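Local coordinates for protein peptidyl-tRNA hydrolase (Sulfolobus solfataricus, PDB 1XTY) that hydrolyses the ester bond between tRNA and the peptide of N-acyl-aminoacyl-tRNAs, probably those that drop off the ribosome during protein synthesis, at residues Val5-Ser10 against Ile57-Asn62. Residues are numbered along the deposited sequence; the frame is centred on the assembly and turned at random.
Sequences VIVVRS and IIVKVN. With SO4 (sulfate ion), chain F.
A beta-alpha-beta crossover of the PTH2 fold joins the central strand 2-9 of the mixed sheet to its parallel neighbour 56-61 through helices 16-35 and 40-51, and Ile6 N bonds to Ile57 O at 3.0 Å, the first of five backbone hydrogen bonds. Ile6 and Val8 of 5-10 give and take alternately: Val59 N donates to Ile6 O, Val8 N to Val59 O (2.9 Å, N-H...O angle 172°), Val61 N to Val8 O. Beyond the strand end Ser10 N continues the pattern, donating to Val61 O at 2.7 Å; Ser10 OG adds a weak bond to the same oxygen and rests against Lys60 CB.

Val5, Val7, Arg9, Ile57, Val59 and Val61 share one face of the sheet. Val5 CG1 reaches diagonally to Val59 CG2, while its CG2 lies against Ile57 CB. Val7 divides its methyls between two valines. With Val7 CG1 anti to the backbone N (chi1 -175°), that methyl is carried forward to Val61 CG1, which it meets at a tight 3.4 Å, the two side chains nearly perpendicular; Val7 CG2 packs on Val59 CG2 at 3.8 Å. On the other face, Val8 CG2 and Ile58 CG2 lie side by side 4.1 Å apart. Helix 107-114 touches Val5 and Val7, while helix 16-35 packs on Ile6 and Val8 and Gly17 of the second subunit touches Ile58.

Arg9 projects past Leu64 and Ile67 of helix 64-76, and a salt bridge from its NE to Asp11 and a bond from NH1 to Ile97 O should together steady the guanidinium. A bend at chi3 (66°) turns this group toward a sulfate ion, probably from the crystallisation liquor, held at the guanidinium edge: Arg9 NH1 bonds to sulfate O2 at 2.6 Å and Arg9 NH2 to sulfate O3 at 3.0 Å.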
loop_
_atom_site.group_PDB
_atom_site.type_symbol
_atom_site.label_atom_id
_atom_site.label_comp_id
_atom_site.label_asym_id
_atom_site.label_seq_id
_atom_site.Cartn_x
_atom_site.Cartn_y
_atom_site.Cartn_z
ATOM N N VAL A 5 -6.337 -4.992 7.807
ATOM C CA VAL A 5 -7.227 -5.616 6.850
ATOM C C VAL A 5 -7.739 -4.562 5.882
ATOM O O VAL A 5 -8.110 -3.462 6.292
ATOM C CB VAL A 5 -8.440 -6.270 7.550
ATOM C CG1 VAL A 5 -9.346 -6.926 6.515
ATOM C CG2 VAL A 5 -7.961 -7.298 8.564
ATOM N N ILE A 6 -7.732 -4.895 4.597
ATOM C CA ILE A 6 -8.236 -3.983 3.580
ATOM C C ILE A 6 -9.360 -4.699 2.842
ATOM O O ILE A 6 -9.172 -5.791 2.302
ATOM C CB ILE A 6 -7.143 -3.564 2.568
ATOM C CG1 ILE A 6 -6.022 -2.803 3.280
ATOM C CG2 ILE A 6 -7.750 -2.665 1.493
ATOM C CD1 ILE A 6 -4.972 -3.686 3.904
ATOM N N VAL A 7 -10.536 -4.082 2.844
ATOM C CA VAL A 7 -11.712 -4.638 2.188
ATOM C C VAL A 7 -11.906 -3.976 0.829
ATOM O O VAL A 7 -12.137 -2.770 0.746
ATOM C CB VAL A 7 -12.974 -4.403 3.047
ATOM C CG1 VAL A 7 -14.177 -5.102 2.413
ATOM C CG2 VAL A 7 -12.738 -4.913 4.464
ATOM N N VAL A 8 -11.820 -4.770 -0.234
ATOM C CA VAL A 8 -11.967 -4.260 -1.592
ATOM C C VAL A 8 -13.332 -4.590 -2.201
ATOM O O VAL A 8 -13.853 -5.688 -2.003
ATOM C CB VAL A 8 -10.873 -4.848 -2.505
ATOM C CG1 VAL A 8 -11.002 -4.291 -3.909
ATOM C CG2 VAL A 8 -9.502 -4.544 -1.923
ATOM N N ARG A 9 -13.904 -3.635 -2.935
ATOM C CA ARG A 9 -15.199 -3.826 -3.597
ATOM C C ARG A 9 -15.030 -4.644 -4.869
ATOM O O ARG A 9 -14.205 -4.313 -5.720
ATOM C CB ARG A 9 -15.827 -2.485 -3.971
ATOM C CG ARG A 9 -16.445 -1.733 -2.817
ATOM C CD ARG A 9 -17.075 -0.441 -3.302
ATOM N NE ARG A 9 -18.220 -0.675 -4.177
ATOM C CZ ARG A 9 -18.851 0.287 -4.841
ATOM N NH1 ARG A 9 -18.439 1.544 -4.731
ATOM N NH2 ARG A 9 -19.896 -0.002 -5.603
ATOM N N SER A 10 -15.832 -5.694 -5.006
ATOM C CA SER A 10 -15.761 -6.561 -6.176
ATOM C C SER A 10 -16.754 -6.192 -7.278
ATOM O O SER A 10 -16.616 -6.652 -8.411
ATOM C CB SER A 10 -16.001 -8.014 -5.759
ATOM O OG SER A 10 -15.119 -8.401 -4.720
ATOM N N ILE A 57 -4.266 -8.483 5.408
ATOM C CA ILE A 57 -5.260 -9.433 4.937
ATOM C C ILE A 57 -6.111 -8.660 3.948
ATOM O O ILE A 57 -6.736 -7.665 4.308
ATOM C CB ILE A 57 -6.157 -9.931 6.080
ATOM C CG1 ILE A 57 -5.290 -10.518 7.199
ATOM C CG2 ILE A 57 -7.137 -10.973 5.553
ATOM C CD1 ILE A 57 -6.070 -10.931 8.435
ATOM N N ILE A 58 -6.124 -9.105 2.699
ATOM C CA ILE A 58 -6.906 -8.432 1.679
ATOM C C ILE A 58 -8.136 -9.261 1.343
ATOM O O ILE A 58 -8.037 -10.312 0.704
ATOM C CB ILE A 58 -6.068 -8.206 0.415
ATOM C CG1 ILE A 58 -4.785 -7.453 0.784
ATOM C CG2 ILE A 58 -6.868 -7.414 -0.614
ATOM C CD1 ILE A 58 -3.835 -7.274 -0.366
ATOM N N VAL A 59 -9.293 -8.787 1.791
ATOM C CA VAL A 59 -10.546 -9.483 1.548
ATOM C C VAL A 59 -11.433 -8.661 0.626
ATOM O O VAL A 59 -11.097 -7.526 0.280
ATOM C CB VAL A 59 -11.276 -9.764 2.875
ATOM C CG1 VAL A 59 -10.427 -10.683 3.740
ATOM C CG2 VAL A 59 -11.549 -8.458 3.613
ATOM N N LYS A 60 -12.563 -9.230 0.220
ATOM C CA LYS A 60 -13.465 -8.529 -0.682
ATOM C C LYS A 60 -14.936 -8.598 -0.282
ATOM O O LYS A 60 -15.337 -9.443 0.518
ATOM C CB LYS A 60 -13.304 -9.081 -2.101
ATOM C CG LYS A 60 -13.568 -10.577 -2.221
ATOM C CD LYS A 60 -13.369 -11.070 -3.653
ATOM C CE LYS A 60 -13.575 -12.576 -3.756
ATOM N NZ LYS A 60 -13.414 -13.083 -5.153
ATOM N N VAL A 61 -15.719 -7.680 -0.842
ATOM C CA VAL A 61 -17.162 -7.594 -0.622
ATOM C C VAL A 61 -17.741 -7.186 -1.969
ATOM O O VAL A 61 -17.060 -6.543 -2.763
ATOM C CB VAL A 61 -17.536 -6.524 0.440
ATOM C CG1 VAL A 61 -17.009 -6.933 1.803
ATOM C CG2 VAL A 61 -16.986 -5.171 0.035
ATOM N N ASN A 62 -18.989 -7.551 -2.241
ATOM C CA ASN A 62 -19.585 -7.216 -3.529
ATOM C C ASN A 62 -20.594 -6.076 -3.519
ATOM O O ASN A 62 -21.434 -5.982 -4.416
ATOM C CB ASN A 62 -20.233 -8.457 -4.146
ATOM C CG ASN A 62 -21.036 -9.246 -3.141
ATOM O OD1 ASN A 62 -21.832 -8.684 -2.386
ATOM N ND2 ASN A 62 -20.837 -10.562 -3.125
HETATM S S SO4 F . -21.219 3.317 -6.516
HETATM O O1 SO4 F . -20.542 3.731 -7.757
HETATM O O2 SO4 F . -20.233 3.249 -5.425
HETATM O O3 SO4 F . -21.822 1.985 -6.715
HETATM O O4 SO4 F . -22.267 4.297 -6.181
#